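Ribose 5-phosphate isomerase B (Anaplasma phagocytophilum, PDB 4EM8) probably catalyses the interconversion of ribose 5-phosphate and ribulose 5-phosphate. Local coordinates at residues Leu25-Cys34 with Gln123-Thr131; Tyr50-Val61 with Gly76-Ile87. All coordinates share one frame; numbering follows the deposited sequence.

Overall arrangement
Two helix-packing contacts illustrate how a five-stranded parallel sheet of order 2-1-3-5-4, the alpha/beta fold of the RpiB family, is clad by helices. Contact 1 joins helix 19-31 to helix 119-131; contact 2 joins the segment 50-61, with its short helix 55-58, to helix 75-81 and the turns after it. Their centres lie 20 Å apart on opposite sides of the chain's centre, and their nearest atoms stay about 8 Å from each other. Along the chain, contact 2 is nested inside the loop that contact 1 closes. The division of labour is plain: contact 1 is packing within one subunit, whereas contact 2 includes part of the predicted substrate site and borders the second subunit.

Contact 1 of 2, residues Leu25-Cys34 with Gln123-Thr131; sequences LSAYLRDLGC and QSVLYTFMT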
# COMPACT_ATOMS: atom_id res chain seq x y z
N LEU A 25 -6.93 -19.22 4.14
CA LEU A 25 -7.32 -18.69 2.84
C LEU A 25 -6.94 -19.63 1.70
O LEU A 25 -7.63 -19.67 0.70
CB LEU A 25 -6.80 -17.28 2.60
CG LEU A 25 -7.25 -16.24 3.62
CD1 LEU A 25 -6.42 -14.95 3.49
CD2 LEU A 25 -8.75 -15.97 3.52
N SER A 26 -5.87 -20.42 1.85
CA SER A 26 -5.52 -21.40 0.83
C SER A 26 -6.60 -22.48 0.72
O SER A 26 -6.98 -22.86 -0.39
CB SER A 26 -4.12 -22.02 1.06
OG SER A 26 -3.11 -21.01 1.09
N ALA A 27 -7.09 -22.98 1.87
CA ALA A 27 -8.16 -23.98 1.90
C ALA A 27 -9.46 -23.41 1.31
O ALA A 27 -10.17 -24.10 0.58
CB ALA A 27 -8.39 -24.48 3.31
N TYR A 28 -9.75 -22.14 1.62
CA TYR A 28 -10.91 -21.47 1.03
C TYR A 28 -10.82 -21.47 -0.49
O TYR A 28 -11.74 -21.92 -1.19
CB TYR A 28 -11.01 -20.04 1.57
CG TYR A 28 -12.11 -19.23 0.94
CD1 TYR A 28 -13.45 -19.54 1.17
CD2 TYR A 28 -11.83 -18.11 0.16
CE1 TYR A 28 -14.46 -18.81 0.60
CE2 TYR A 28 -12.84 -17.33 -0.39
CZ TYR A 28 -14.15 -17.69 -0.17
OH TYR A 28 -15.16 -16.97 -0.73
N LEU A 29 -9.73 -20.94 -1.01
CA LEU A 29 -9.51 -20.92 -2.46
C LEU A 29 -9.63 -22.30 -3.11
O LEU A 29 -10.21 -22.44 -4.18
CB LEU A 29 -8.16 -20.30 -2.80
CG LEU A 29 -8.13 -18.78 -2.56
CD1 LEU A 29 -6.73 -18.25 -2.81
CD2 LEU A 29 -9.17 -18.03 -3.45
N ARG A 30 -9.07 -23.31 -2.45
CA ARG A 30 -9.12 -24.67 -2.98
C ARG A 30 -10.60 -25.13 -3.05
O ARG A 30 -11.03 -25.68 -4.08
CB ARG A 30 -8.23 -25.60 -2.13
CG ARG A 30 -7.25 -26.44 -2.93
CD ARG A 30 -5.87 -26.57 -2.29
NE ARG A 30 -5.92 -26.50 -0.83
CZ ARG A 30 -4.93 -26.05 -0.06
NH1 ARG A 30 -5.13 -25.99 1.25
NH2 ARG A 30 -3.75 -25.67 -0.56
N ASP A 31 -11.38 -24.85 -2.01
CA ASP A 31 -12.79 -25.19 -2.01
C ASP A 31 -13.53 -24.48 -3.16
O ASP A 31 -14.46 -25.04 -3.76
CB ASP A 31 -13.42 -24.86 -0.66
CG ASP A 31 -14.82 -25.41 -0.52
OD1 ASP A 31 -15.07 -26.59 -0.89
OD2 ASP A 31 -15.69 -24.67 0.00
N LEU A 32 -13.10 -23.26 -3.47
CA LEU A 32 -13.64 -22.51 -4.62
C LEU A 32 -13.17 -23.00 -5.99
O LEU A 32 -13.59 -22.45 -7.01
CB LEU A 32 -13.27 -21.02 -4.52
CG LEU A 32 -13.95 -20.16 -3.46
CD1 LEU A 32 -13.57 -18.68 -3.71
CD2 LEU A 32 -15.45 -20.34 -3.46
N GLY A 33 -12.30 -24.00 -6.02
CA GLY A 33 -11.85 -24.57 -7.28
C GLY A 33 -10.66 -23.88 -7.91
O GLY A 33 -10.38 -24.07 -9.10
N CYS A 34 -9.93 -23.07 -7.14
CA CYS A 34 -8.70 -22.46 -7.65
C CYS A 34 -7.53 -23.43 -7.61
O CYS A 34 -7.48 -24.31 -6.75
CB CYS A 34 -8.32 -21.26 -6.79
SG CYS A 34 -9.44 -19.87 -6.96
N GLN A 123 -11.69 -13.58 4.40
CA GLN A 123 -12.25 -14.42 3.35
C GLN A 123 -13.22 -13.62 2.43
O GLN A 123 -13.20 -13.79 1.22
CB GLN A 123 -12.95 -15.62 4.01
CG GLN A 123 -13.80 -16.49 3.12
CD GLN A 123 -14.73 -17.38 3.94
OE1 GLN A 123 -14.28 -18.15 4.79
NE2 GLN A 123 -16.03 -17.25 3.70
N SER A 124 -14.07 -12.75 3.03
CA SER A 124 -14.93 -11.85 2.23
C SER A 124 -14.10 -10.92 1.36
O SER A 124 -14.43 -10.73 0.17
CB SER A 124 -15.89 -11.04 3.09
OG SER A 124 -16.58 -11.91 3.96
N VAL A 125 -13.00 -10.39 1.92
CA VAL A 125 -12.15 -9.45 1.18
C VAL A 125 -11.50 -10.10 -0.04
O VAL A 125 -11.53 -9.55 -1.15
CB VAL A 125 -11.07 -8.80 2.06
CG1 VAL A 125 -10.16 -7.90 1.21
CG2 VAL A 125 -11.74 -7.98 3.13
N LEU A 126 -10.94 -11.29 0.20
CA LEU A 126 -10.41 -12.13 -0.83
C LEU A 126 -11.47 -12.51 -1.87
O LEU A 126 -11.17 -12.47 -3.04
CB LEU A 126 -9.81 -13.40 -0.22
CG LEU A 126 -9.22 -14.41 -1.23
CD1 LEU A 126 -8.11 -13.80 -2.08
CD2 LEU A 126 -8.71 -15.62 -0.44
N TYR A 127 -12.70 -12.81 -1.46
CA TYR A 127 -13.73 -13.19 -2.43
C TYR A 127 -14.01 -12.00 -3.38
O TYR A 127 -14.02 -12.16 -4.61
CB TYR A 127 -15.03 -13.64 -1.75
CG TYR A 127 -16.08 -14.03 -2.78
CD1 TYR A 127 -15.93 -15.20 -3.51
CD2 TYR A 127 -17.18 -13.21 -3.06
CE1 TYR A 127 -16.86 -15.58 -4.47
CE2 TYR A 127 -18.12 -13.57 -4.04
CZ TYR A 127 -17.94 -14.76 -4.74
OH TYR A 127 -18.82 -15.19 -5.69
N THR A 128 -14.20 -10.83 -2.78
CA THR A 128 -14.42 -9.57 -3.51
C THR A 128 -13.27 -9.30 -4.48
O THR A 128 -13.50 -9.09 -5.69
CB THR A 128 -14.60 -8.41 -2.53
OG1 THR A 128 -15.75 -8.67 -1.72
CG2 THR A 128 -14.79 -7.05 -3.23
N PHE A 129 -12.05 -9.39 -3.98
CA PHE A 129 -10.86 -9.19 -4.79
C PHE A 129 -10.85 -10.09 -6.02
O PHE A 129 -10.59 -9.62 -7.12
CB PHE A 129 -9.59 -9.46 -3.96
CG PHE A 129 -8.32 -8.93 -4.59
CD1 PHE A 129 -7.94 -7.61 -4.40
CD2 PHE A 129 -7.51 -9.75 -5.36
CE1 PHE A 129 -6.77 -7.11 -4.94
CE2 PHE A 129 -6.33 -9.24 -5.90
CZ PHE A 129 -5.96 -7.92 -5.70
N MET A 130 -11.16 -11.37 -5.82
CA MET A 130 -11.15 -12.37 -6.89
C MET A 130 -12.29 -12.24 -7.91
O MET A 130 -12.14 -12.73 -9.02
CB MET A 130 -11.19 -13.79 -6.30
CG MET A 130 -10.01 -14.17 -5.39
SD MET A 130 -8.42 -14.29 -6.25
CE MET A 130 -8.75 -15.69 -7.32
N THR A 131 -13.40 -11.62 -7.53
CA THR A 131 -14.59 -11.56 -8.36
C THR A 131 -14.91 -10.15 -8.90
O THR A 131 -15.97 -9.96 -9.50
CB THR A 131 -15.81 -12.11 -7.62
OG1 THR A 131 -15.90 -11.52 -6.32
CG2 THR A 131 -15.72 -13.64 -7.45
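Residues 25-34 and 123-131 form an apolar helix-helix contact, with Y28 and L126 at its centre and strands 35-38 and 109-113 beneath. The two short axes approach to 10.9 Å and cross at -46°, a separation filled mainly by side chains. Y28 reaches over because its CG stands anti to the backbone N (chi1 176°), which lays the ring across the Q123 side chain. CG of Q123 sits 3.4 Å from the Y28 ring centroid and almost on the ring normal, a CH-pi contact; the Q123 amide continues over the CD1-CE1 side of the ring, nearly parallel to it, the planes 11° apart. L32 CG lies nearer the rim of the opposite face. Both helices belong to the layer on one side of the parallel alpha/beta sheet, and toward that sheet the contact continues through leucines: L126 CD2 comes 3.8 Å from L29 CG and 4.0 Å from L25 CB, while L25 itself also touches F112 and L29 touches V36. At the outer margin the hydroxyl of Y28 approaches the Y127 ring obliquely, OH to CD1 3.4 Å. Beyond the Schellman motif that ends helix 19-31 at G33, C34 SG meets M130 CE at 4.3 Å.

Contact 2 of 2, residues Tyr50-Val61 with Gly76-Ile87; sequences YPDYVHDVVREV and GMSIAANRHKNI
Y50 brings the CE1 corner of its ring obliquely onto the backbone of G76, with Y50 CE1 3.2 Å from G76 CA. Ring carbon and alpha carbon meet this closely where the glycine has no side chain to stand between them. The ring is placed there by chi1 57°, which sets CG between the backbone N and the carbonyl carbon. The next residue, M77, bends at chi2 and brings its thioether beneath the segment 50-61: SD lies 3.5 Å from V54 CG2, the two side chains running alongside in opposing senses, and the methyl CE rests by the CB of Y50. V54 spreads its branches, CG2 toward M77 and A80 CB, CG1 toward the backbone of A81.

Farther along, V58 divides its surface between two partners. Its CG2 stands over the centre of the H84 imidazole, 3.8 Å from the centroid and 4° off the normal, a CH-pi contact, while its CB meets I87 CD1 at 3.6 Å. That same I87 methyl reaches V61 CB, also at 3.6 Å, and so serves both valines, which meet it from directions about a right angle apart. A weak hydrogen bond from N86 ND2 to V58 O, 3.4 Å long, links the V58 carbonyl to the second of two successive type I turns, H84 to I87.

The contact pairs consecutive helical connections of an alpha/beta fold, with strand 66-71 running between them. The second subunit packs nearby, its R142 on Y50 and its L146 on A80. G76 belongs to a predicted ribulose 5-phosphate site, Y50 also touches D15 and M77 touches the predicted proton acceptor C71; the chemistry is therefore that of a largely apolar backing to a predicted polar pocket, consistent with a second-shell role for Y50 and M77.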
# COMPACT_ATOMS: atom_id res chain seq x y z
N TYR A 50 9.54 -10.90 6.31
CA TYR A 50 8.53 -10.87 5.23
C TYR A 50 9.12 -10.57 3.85
O TYR A 50 8.70 -11.17 2.87
CB TYR A 50 7.32 -9.95 5.57
CG TYR A 50 7.68 -8.52 5.89
CD1 TYR A 50 7.78 -7.58 4.88
CD2 TYR A 50 7.95 -8.12 7.20
CE1 TYR A 50 8.15 -6.26 5.16
CE2 TYR A 50 8.30 -6.80 7.50
CZ TYR A 50 8.42 -5.88 6.48
OH TYR A 50 8.78 -4.58 6.77
N PRO A 51 10.13 -9.68 3.76
CA PRO A 51 10.64 -9.40 2.40
C PRO A 51 11.21 -10.61 1.64
O PRO A 51 11.16 -10.62 0.40
CB PRO A 51 11.76 -8.38 2.66
CG PRO A 51 11.40 -7.72 3.95
CD PRO A 51 10.80 -8.82 4.77
N ASP A 52 11.72 -11.61 2.35
CA ASP A 52 12.25 -12.79 1.71
C ASP A 52 11.18 -13.70 1.09
O ASP A 52 11.51 -14.58 0.31
CB ASP A 52 13.08 -13.61 2.71
CG ASP A 52 14.31 -12.87 3.19
OD1 ASP A 52 14.89 -12.07 2.44
OD2 ASP A 52 14.70 -13.08 4.34
N TYR A 53 9.91 -13.50 1.43
CA TYR A 53 8.82 -14.38 0.95
C TYR A 53 7.94 -13.77 -0.16
O TYR A 53 6.92 -14.33 -0.57
CB TYR A 53 8.04 -14.89 2.17
CG TYR A 53 8.89 -15.88 2.93
CD1 TYR A 53 9.82 -15.44 3.87
CD2 TYR A 53 8.83 -17.23 2.65
CE1 TYR A 53 10.63 -16.33 4.54
CE2 TYR A 53 9.64 -18.13 3.31
CZ TYR A 53 10.53 -17.66 4.26
OH TYR A 53 11.34 -18.52 4.91
N VAL A 54 8.38 -12.65 -0.70
CA VAL A 54 7.67 -11.94 -1.77
C VAL A 54 8.06 -12.44 -3.18
O VAL A 54 7.22 -12.59 -4.08
CB VAL A 54 7.93 -10.42 -1.62
CG1 VAL A 54 7.42 -9.63 -2.81
CG2 VAL A 54 7.29 -9.92 -0.30
N HIS A 55 9.33 -12.70 -3.38
CA HIS A 55 9.86 -12.99 -4.71
C HIS A 55 9.18 -14.14 -5.41
O HIS A 55 8.81 -14.04 -6.58
CB HIS A 55 11.36 -13.24 -4.62
CG HIS A 55 12.12 -12.07 -4.05
ND1 HIS A 55 12.43 -11.98 -2.74
CD2 HIS A 55 12.59 -10.90 -4.66
CE1 HIS A 55 13.09 -10.82 -2.52
NE2 HIS A 55 13.19 -10.17 -3.70
N ASP A 56 8.98 -15.24 -4.71
CA ASP A 56 8.36 -16.40 -5.31
C ASP A 56 6.92 -16.19 -5.75
O ASP A 56 6.46 -16.88 -6.67
CB ASP A 56 8.41 -17.57 -4.34
CG ASP A 56 9.74 -18.26 -4.32
OD1 ASP A 56 10.63 -17.94 -5.14
OD2 ASP A 56 9.88 -19.16 -3.48
N VAL A 57 6.22 -15.28 -5.09
CA VAL A 57 4.85 -14.96 -5.45
C VAL A 57 4.85 -14.01 -6.65
O VAL A 57 4.24 -14.31 -7.69
CB VAL A 57 4.12 -14.37 -4.22
CG1 VAL A 57 2.75 -13.80 -4.55
CG2 VAL A 57 3.96 -15.46 -3.16
N VAL A 58 5.54 -12.89 -6.53
CA VAL A 58 5.49 -11.87 -7.58
C VAL A 58 6.07 -12.38 -8.93
O VAL A 58 5.61 -11.95 -9.99
CB VAL A 58 6.20 -10.57 -7.18
CG1 VAL A 58 5.58 -10.05 -5.89
CG2 VAL A 58 7.72 -10.73 -7.08
N ARG A 59 7.02 -13.30 -8.86
CA ARG A 59 7.56 -13.96 -10.08
C ARG A 59 6.44 -14.64 -10.86
O ARG A 59 6.52 -14.74 -12.06
CB ARG A 59 8.60 -15.04 -9.74
CG ARG A 59 10.02 -14.74 -10.24
CD ARG A 59 10.99 -15.92 -10.10
NE ARG A 59 11.32 -16.28 -8.71
CZ ARG A 59 12.11 -15.58 -7.89
NH1 ARG A 59 12.33 -16.02 -6.66
NH2 ARG A 59 12.68 -14.42 -8.26
N GLU A 60 5.41 -15.13 -10.17
CA GLU A 60 4.37 -15.92 -10.82
C GLU A 60 3.10 -15.15 -11.17
O GLU A 60 2.24 -15.66 -11.88
CB GLU A 60 3.99 -17.15 -9.97
CG GLU A 60 5.16 -18.05 -9.60
CD GLU A 60 5.79 -18.74 -10.79
OE1 GLU A 60 6.93 -19.21 -10.64
OE2 GLU A 60 5.17 -18.82 -11.87
N VAL A 61 2.98 -13.92 -10.68
CA VAL A 61 1.78 -13.11 -10.91
C VAL A 61 1.65 -12.67 -12.37
O VAL A 61 2.64 -12.33 -13.01
CB VAL A 61 1.76 -11.89 -9.95
CG1 VAL A 61 0.61 -10.93 -10.29
CG2 VAL A 61 1.65 -12.38 -8.52
N GLY A 76 4.23 -4.00 5.29
CA GLY A 76 5.52 -4.40 4.74
C GLY A 76 5.43 -5.22 3.47
O GLY A 76 6.21 -5.01 2.53
N MET A 77 4.50 -6.16 3.43
CA MET A 77 4.27 -6.93 2.20
C MET A 77 3.86 -6.03 1.03
O MET A 77 4.31 -6.23 -0.10
CB MET A 77 3.20 -8.01 2.41
CG MET A 77 3.69 -9.24 3.21
SD MET A 77 5.11 -10.00 2.40
CE MET A 77 4.98 -11.69 3.05
N SER A 78 3.00 -5.04 1.27
CA SER A 78 2.57 -4.16 0.15
C SER A 78 3.71 -3.31 -0.39
O SER A 78 3.88 -3.18 -1.60
CB SER A 78 1.36 -3.30 0.52
OG SER A 78 1.59 -2.64 1.74
N ILE A 79 4.56 -2.81 0.50
CA ILE A 79 5.77 -2.09 0.09
C ILE A 79 6.67 -2.99 -0.78
O ILE A 79 7.11 -2.59 -1.86
CB ILE A 79 6.58 -1.58 1.31
CG1 ILE A 79 5.83 -0.47 2.06
CG2 ILE A 79 7.95 -1.06 0.87
CD1 ILE A 79 6.42 -0.19 3.44
N ALA A 80 6.98 -4.18 -0.28
CA ALA A 80 7.88 -5.10 -0.94
C ALA A 80 7.34 -5.58 -2.29
O ALA A 80 8.11 -5.71 -3.24
CB ALA A 80 8.18 -6.28 -0.01
N ALA A 81 6.04 -5.87 -2.35
CA ALA A 81 5.33 -6.30 -3.59
C ALA A 81 5.43 -5.28 -4.70
O ALA A 81 5.69 -5.64 -5.87
CB ALA A 81 3.82 -6.54 -3.30
N ASN A 82 5.24 -4.00 -4.33
CA ASN A 82 5.15 -2.92 -5.31
C ASN A 82 6.48 -2.40 -5.81
O ASN A 82 6.53 -1.48 -6.63
CB ASN A 82 4.25 -1.80 -4.80
CG ASN A 82 2.81 -2.19 -4.90
OD1 ASN A 82 2.43 -2.80 -5.90
ND2 ASN A 82 2.00 -1.89 -3.87
N ARG A 83 7.55 -3.01 -5.32
CA ARG A 83 8.90 -2.86 -5.90
C ARG A 83 8.98 -3.34 -7.35
O ARG A 83 9.86 -2.89 -8.08
CB ARG A 83 9.95 -3.60 -5.04
CG ARG A 83 10.14 -3.04 -3.64
CD ARG A 83 11.10 -1.89 -3.63
NE ARG A 83 11.42 -1.42 -2.27
CZ ARG A 83 10.76 -0.47 -1.59
NH1 ARG A 83 9.69 0.14 -2.10
NH2 ARG A 83 11.20 -0.09 -0.38
N HIS A 84 8.07 -4.23 -7.77
CA HIS A 84 8.10 -4.83 -9.10
C HIS A 84 7.05 -4.22 -10.02
O HIS A 84 5.87 -4.07 -9.67
CB HIS A 84 7.90 -6.34 -8.96
CG HIS A 84 8.79 -6.96 -7.92
ND1 HIS A 84 9.95 -7.57 -8.23
CD2 HIS A 84 8.70 -6.98 -6.52
CE1 HIS A 84 10.56 -7.98 -7.10
NE2 HIS A 84 9.78 -7.63 -6.05
N LYS A 85 7.50 -3.87 -11.22
CA LYS A 85 6.65 -3.17 -12.20
C LYS A 85 5.43 -3.95 -12.74
O LYS A 85 4.50 -3.34 -13.28
CB LYS A 85 7.50 -2.65 -13.38
CG LYS A 85 8.60 -1.68 -12.94
CD LYS A 85 9.33 -0.98 -14.08
CE LYS A 85 10.20 0.16 -13.53
NZ LYS A 85 10.66 1.14 -14.54
N ASN A 86 5.43 -5.27 -12.60
CA ASN A 86 4.29 -6.08 -13.08
C ASN A 86 3.24 -6.22 -11.97
O ASN A 86 2.20 -6.77 -12.22
CB ASN A 86 4.72 -7.48 -13.53
CG ASN A 86 5.44 -8.27 -12.43
OD1 ASN A 86 6.23 -7.71 -11.68
ND2 ASN A 86 5.17 -9.57 -12.34
N ILE A 87 3.56 -5.74 -10.76
CA ILE A 87 2.76 -5.96 -9.58
C ILE A 87 2.04 -4.70 -9.18
O ILE A 87 2.62 -3.58 -9.12
CB ILE A 87 3.62 -6.41 -8.39
CG1 ILE A 87 4.38 -7.72 -8.67
CG2 ILE A 87 2.75 -6.56 -7.14
CD1 ILE A 87 3.53 -8.94 -9.05